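Local coordinates for protein membrane-bound lytic murein transglycosylase (Agrobacterium tumefaciens, PDB 2PNW) that probably cleaves peptidoglycan strands as a membrane-bound lytic murein transglycosylase of the MltA type, at residues F29-T34 / P280-R285; L287-L292 / L298-H303. All blocks are in the same frame, centred on the assembly; numbering follows the deposited sequence.

In the fold
Contact 1 and contact 2 follow one another along the same piece of chain, with centres about 13 Å apart. Contact 1 (29-34 with 280-285) is partly buried, farther from the centre of the chain, where helix 28-39 rests against the loop leading into strand 286-288. Contact 2 (287-292 with 298-303) is fully buried and belongs to the 3D domain, whose relatives form double-psi beta-barrels; its two strands both pair with strand 316-324. The chemistry follows this placing. Near the surface a single methyl-methyl touch is joined by a water bridging a threonine hydroxyl and a backbone carbonyl, whereas in the core leucine, valine, isoleucine and phenylalanine meet without any polar atom between them.

Contact 1. Residues F29-T34 / P280-R285; sequences FPAMAT and PLVAGR
Helix 28-39 packs on the loop leading into strand 286-288; A31 and T34 point toward the loop, where V282 points back and P280 lies alongside. Their apolar touch is small: the CB of A31 lies 4.1 Å from CG2 of V282. With CG1 of V282 anti to the backbone N (chi1 177°), it is CG2, the branch beside that N, that reaches the helix. Farther along, T34 OG1 approaches P280 CD no closer than 4.5 Å, and a water takes over the link. It donates to T34 OG1 at 2.9 Å and to the carbonyl O of P280 at 2.8 Å. The same hydroxyl gives its own proton to the helix, T34 OG1 to A31 O being 2.6 Å, tilted 18° from the carbonyl plane. OG1 is thus gripped as donor and acceptor at once, which should hold its rotation.

Beyond V282 the loop closes in a type II beta turn, R285 N bonding to V282 O at 2.9 Å, with G284 in the positive-phi position that suits glycine. This turn delivers the chain into strand 286-288 of the probable double-psi barrel. There R285 forms a salt bridge with D23 and also bonds to the carbonyl of L319, while A31 and M32 rest on L321 of strand 316-324.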
loop_
_atom_site.group_PDB
_atom_site.type_symbol
_atom_site.label_atom_id
_atom_site.label_comp_id
_atom_site.label_asym_id
_atom_site.label_seq_id
_atom_site.Cartn_x
_atom_site.Cartn_y
_atom_site.Cartn_z
ATOM N N PHE A 29 12.053 10.164 -11.413
ATOM C CA PHE A 29 12.307 11.595 -11.339
ATOM C C PHE A 29 11.026 12.436 -11.249
ATOM O O PHE A 29 10.913 13.285 -10.330
ATOM C CB PHE A 29 13.290 12.010 -12.445
ATOM C CG PHE A 29 14.686 11.546 -12.155
ATOM C CD1 PHE A 29 15.058 10.223 -12.397
ATOM C CD2 PHE A 29 15.605 12.406 -11.570
ATOM C CE1 PHE A 29 16.334 9.774 -12.097
ATOM C CE2 PHE A 29 16.895 11.961 -11.250
ATOM C CZ PHE A 29 17.256 10.637 -11.522
ATOM N N PRO A 30 10.029 12.167 -12.124
ATOM C CA PRO A 30 8.750 12.814 -11.849
ATOM C C PRO A 30 8.148 12.451 -10.485
ATOM O O PRO A 30 7.493 13.278 -9.883
ATOM C CB PRO A 30 7.828 12.298 -12.962
ATOM C CG PRO A 30 8.737 11.889 -14.062
ATOM C CD PRO A 30 9.977 11.358 -13.364
ATOM N N ALA A 31 8.315 11.210 -10.041
ATOM C CA ALA A 31 7.765 10.809 -8.741
ATOM C C ALA A 31 8.460 11.596 -7.624
ATOM O O ALA A 31 7.796 12.070 -6.700
ATOM C CB ALA A 31 7.926 9.299 -8.523
ATOM N N MET A 32 9.784 11.727 -7.706
ATOM C CA MET A 32 10.536 12.531 -6.711
ATOM C C MET A 32 10.068 14.002 -6.735
ATOM O O MET A 32 9.952 14.653 -5.684
ATOM C CB MET A 32 12.056 12.443 -6.970
ATOM C CG MET A 32 12.733 11.112 -6.485
ATOM S SD MET A 32 14.591 11.163 -6.461
ATOM C CE MET A 32 14.811 11.232 -8.254
ATOM N N ALA A 33 9.797 14.537 -7.930
ATOM C CA ALA A 33 9.211 15.895 -8.021
ATOM C C ALA A 33 7.842 16.017 -7.311
ATOM O O ALA A 33 7.533 17.050 -6.683
ATOM C CB ALA A 33 9.119 16.348 -9.505
ATOM N N THR A 34 7.009 14.973 -7.384
ATOM C CA THR A 34 5.717 15.044 -6.706
ATOM C C THR A 34 5.918 15.017 -5.182
ATOM O O THR A 34 5.176 15.685 -4.453
ATOM C CB THR A 34 4.700 13.908 -7.115
ATOM O OG1 THR A 34 5.211 12.627 -6.739
ATOM C CG2 THR A 34 4.463 13.905 -8.610
ATOM N N PRO A 280 0.785 10.200 -6.267
ATOM C CA PRO A 280 0.333 9.066 -7.101
ATOM C C PRO A 280 1.367 7.957 -7.141
ATOM O O PRO A 280 2.578 8.218 -7.240
ATOM C CB PRO A 280 0.187 9.674 -8.495
ATOM C CG PRO A 280 0.096 11.191 -8.255
ATOM C CD PRO A 280 0.897 11.461 -7.036
ATOM N N LEU A 281 0.900 6.718 -7.067
ATOM C CA LEU A 281 1.795 5.575 -7.237
ATOM C C LEU A 281 2.204 5.417 -8.691
ATOM O O LEU A 281 1.519 5.889 -9.593
ATOM C CB LEU A 281 1.101 4.292 -6.749
ATOM C CG LEU A 281 0.684 4.320 -5.271
ATOM C CD1 LEU A 281 0.260 2.913 -4.836
ATOM C CD2 LEU A 281 1.767 4.856 -4.354
ATOM N N VAL A 282 3.310 4.735 -8.928
ATOM C CA VAL A 282 3.807 4.548 -10.302
ATOM C C VAL A 282 3.918 3.041 -10.501
ATOM O O VAL A 282 4.656 2.375 -9.757
ATOM C CB VAL A 282 5.222 5.142 -10.462
ATOM C CG1 VAL A 282 5.759 4.880 -11.890
ATOM C CG2 VAL A 282 5.224 6.661 -10.133
ATOM N N ALA A 283 3.181 2.515 -11.480
ATOM C CA ALA A 283 3.181 1.078 -11.745
ATOM C C ALA A 283 4.592 0.544 -11.881
ATOM O O ALA A 283 5.393 1.086 -12.660
ATOM C CB ALA A 283 2.371 0.770 -13.022
ATOM N N GLY A 284 4.888 -0.507 -11.123
ATOM C CA GLY A 284 6.168 -1.194 -11.196
ATOM C C GLY A 284 7.307 -0.477 -10.479
ATOM O O GLY A 284 8.398 -1.015 -10.385
ATOM N N ARG A 285 7.058 0.720 -9.941
ATOM C CA ARG A 285 8.145 1.496 -9.326
ATOM C C ARG A 285 7.841 2.000 -7.913
ATOM O O ARG A 285 8.701 2.609 -7.290
ATOM C CB ARG A 285 8.529 2.690 -10.217
ATOM C CG ARG A 285 9.163 2.297 -11.565
ATOM C CD ARG A 285 10.615 1.912 -11.367
ATOM N NE ARG A 285 11.130 1.241 -12.562
ATOM C CZ ARG A 285 12.410 0.940 -12.759
ATOM N NH1 ARG A 285 13.326 1.262 -11.848
ATOM N NH2 ARG A 285 12.766 0.301 -13.881
HETATM O O HOH W 1 4.326 10.201 -8.034
#

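Contact 2. Residues L287-L292 / L298-H303; sequences LAVDRL and LPFFIH
L287 and F300 are the nearest pair of CA atoms across the contact, 8.2 Å apart, and no hydrogen bond joins the two segments. The segments are therefore not adjacent strands: each pairs with strand 316-324, 286-288 in parallel and 299-304 antiparallel, and their side chains meet across the interior of what is, by family, probably a double-psi beta-barrel. The side chains of L287 and V289 leave the backbone toward 298-303, and those of F300 and I302 toward 287-292.

One methyl of L287, CD2, makes two of the three side-chain contacts. The CG of L287 is anti to the backbone N (chi1 -175°), and CD2 meets two neighbours at once, 4.0 Å from F300 CB and 4.0 Å from I302 CD1, which lie side by side before it. The leucine and the phenylalanine side chains lie roughly at right angles, whereas leucine and isoleucine meet tip to tip. CD2 comes to the aromatic ring obliquely. V289 takes a different approach, its CG1 lying over one face of the ring and closest to F300 at CE2, 4.4 Å away.

Other strands close this apolar cluster. F300 also touches A322 of strand 316-324 and I360 of strand 353-363, I302 rests on F358, and L287 on I337. H294, in the short connection between the segments, makes an edge-to-face pair with the F300 ring.

Past V289 the chain of 287-292 leaves the cluster and turns. D290 OD2 accepts a hydrogen bond from the backbone N of G331, while OD1 makes an Asx turn: L292 N meets D290 OD1 at 2.8 Å, nearly along the C-O axis, with an N-H...O angle of 143°.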
loop_
_atom_site.group_PDB
_atom_site.type_symbol
_atom_site.label_atom_id
_atom_site.label_comp_id
_atom_site.label_asym_id
_atom_site.label_seq_id
_atom_site.Cartn_x
_atom_site.Cartn_y
_atom_site.Cartn_z
ATOM N N LEU A 287 6.787 1.076 -3.993
ATOM C CA LEU A 287 6.846 -0.019 -3.033
ATOM C C LEU A 287 6.151 0.424 -1.762
ATOM O O LEU A 287 6.345 1.554 -1.322
ATOM C CB LEU A 287 8.304 -0.310 -2.708
ATOM C CG LEU A 287 8.664 -1.492 -1.799
ATOM C CD1 LEU A 287 8.424 -2.835 -2.509
ATOM C CD2 LEU A 287 10.117 -1.372 -1.371
ATOM N N ALA A 288 5.369 -0.471 -1.158
ATOM C CA ALA A 288 4.786 -0.207 0.161
ATOM C C ALA A 288 5.731 -0.837 1.164
ATOM O O ALA A 288 6.293 -1.913 0.897
ATOM C CB ALA A 288 3.385 -0.786 0.286
ATOM N N VAL A 289 5.952 -0.138 2.270
ATOM C CA VAL A 289 6.959 -0.548 3.261
ATOM C C VAL A 289 6.349 -0.447 4.651
ATOM O O VAL A 289 5.242 0.073 4.816
ATOM C CB VAL A 289 8.211 0.371 3.179
ATOM C CG1 VAL A 289 8.852 0.270 1.787
ATOM C CG2 VAL A 289 7.819 1.845 3.508
ATOM N N ASP A 290 7.085 -0.928 5.651
ATOM C CA ASP A 290 6.665 -0.834 7.045
ATOM C C ASP A 290 6.736 0.614 7.508
ATOM O O ASP A 290 7.823 1.192 7.548
ATOM C CB ASP A 290 7.589 -1.719 7.914
ATOM C CG ASP A 290 7.131 -1.829 9.363
ATOM O OD1 ASP A 290 6.618 -0.842 9.913
ATOM O OD2 ASP A 290 7.310 -2.927 9.959
ATOM N N ARG A 291 5.593 1.187 7.877
ATOM C CA ARG A 291 5.526 2.617 8.236
ATOM C C ARG A 291 6.212 2.937 9.556
ATOM O O ARG A 291 6.575 4.075 9.795
ATOM C CB ARG A 291 4.078 3.128 8.269
ATOM C CG ARG A 291 3.188 2.442 9.280
ATOM C CD ARG A 291 1.816 3.137 9.366
ATOM N NE ARG A 291 1.904 4.375 10.140
ATOM C CZ ARG A 291 1.767 4.453 11.465
ATOM N NH1 ARG A 291 1.514 3.370 12.189
ATOM N NH2 ARG A 291 1.869 5.632 12.065
ATOM N N LEU A 292 6.389 1.945 10.428
ATOM C CA LEU A 292 7.091 2.208 11.685
ATOM C C LEU A 292 8.599 2.301 11.473
ATOM O O LEU A 292 9.268 3.093 12.116
ATOM C CB LEU A 292 6.761 1.142 12.751
ATOM C CG LEU A 292 5.300 1.058 13.221
ATOM C CD1 LEU A 292 5.165 -0.071 14.255
ATOM C CD2 LEU A 292 4.837 2.362 13.839
ATOM N N LEU A 298 11.971 7.389 0.203
ATOM C CA LEU A 298 13.345 6.920 0.020
ATOM C C LEU A 298 13.419 5.857 -1.076
ATOM O O LEU A 298 12.476 5.079 -1.227
ATOM C CB LEU A 298 13.877 6.345 1.324
ATOM C CG LEU A 298 14.259 7.445 2.305
ATOM C CD1 LEU A 298 14.400 6.847 3.672
ATOM C CD2 LEU A 298 15.579 8.076 1.831
ATOM N N PRO A 299 14.520 5.838 -1.851
ATOM C CA PRO A 299 14.683 4.796 -2.870
ATOM C C PRO A 299 15.120 3.467 -2.265
ATOM O O PRO A 299 15.949 3.443 -1.338
ATOM C CB PRO A 299 15.806 5.349 -3.797
ATOM C CG PRO A 299 16.048 6.779 -3.320
ATOM C CD PRO A 299 15.651 6.788 -1.866
ATOM N N PHE A 300 14.556 2.385 -2.793
ATOM C CA PHE A 300 14.940 1.031 -2.415
ATOM C C PHE A 300 15.238 0.273 -3.687
ATOM O O PHE A 300 14.396 0.259 -4.596
ATOM C CB PHE A 300 13.774 0.297 -1.708
ATOM C CG PHE A 300 13.532 0.732 -0.275
ATOM C CD1 PHE A 300 13.896 -0.098 0.787
ATOM C CD2 PHE A 300 12.913 1.948 0.009
ATOM C CE1 PHE A 300 13.653 0.290 2.121
ATOM C CE2 PHE A 300 12.695 2.368 1.337
ATOM C CZ PHE A 300 13.050 1.530 2.391
ATOM N N PHE A 301 16.410 -0.372 -3.751
ATOM C CA PHE A 301 16.689 -1.307 -4.849
ATOM C C PHE A 301 16.296 -2.711 -4.403
ATOM O O PHE A 301 16.775 -3.194 -3.367
ATOM C CB PHE A 301 18.163 -1.256 -5.276
ATOM C CG PHE A 301 18.444 -2.038 -6.550
ATOM C CD1 PHE A 301 18.234 -1.468 -7.796
ATOM C CD2 PHE A 301 18.916 -3.348 -6.482
ATOM C CE1 PHE A 301 18.468 -2.203 -8.972
ATOM C CE2 PHE A 301 19.151 -4.075 -7.635
ATOM C CZ PHE A 301 18.944 -3.504 -8.879
ATOM N N ILE A 302 15.412 -3.355 -5.166
ATOM C CA ILE A 302 14.845 -4.633 -4.768
ATOM C C ILE A 302 15.313 -5.684 -5.757
ATOM O O ILE A 302 15.143 -5.516 -6.966
ATOM C CB ILE A 302 13.289 -4.588 -4.715
ATOM C CG1 ILE A 302 12.799 -3.462 -3.772
ATOM C CG2 ILE A 302 12.703 -5.961 -4.355
ATOM C CD1 ILE A 302 13.292 -3.602 -2.355
ATOM N N HIS A 303 15.942 -6.736 -5.240
ATOM C CA HIS A 303 16.440 -7.830 -6.072
ATOM C C HIS A 303 15.727 -9.122 -5.677
ATOM O O HIS A 303 15.943 -9.635 -4.574
ATOM C CB HIS A 303 17.962 -7.984 -5.915
ATOM C CG HIS A 303 18.541 -9.098 -6.731
ATOM N ND1 HIS A 303 19.438 -10.011 -6.214
ATOM C CD2 HIS A 303 18.337 -9.461 -8.018
ATOM C CE1 HIS A 303 19.772 -10.881 -7.152
ATOM N NE2 HIS A 303 19.114 -10.574 -8.256
#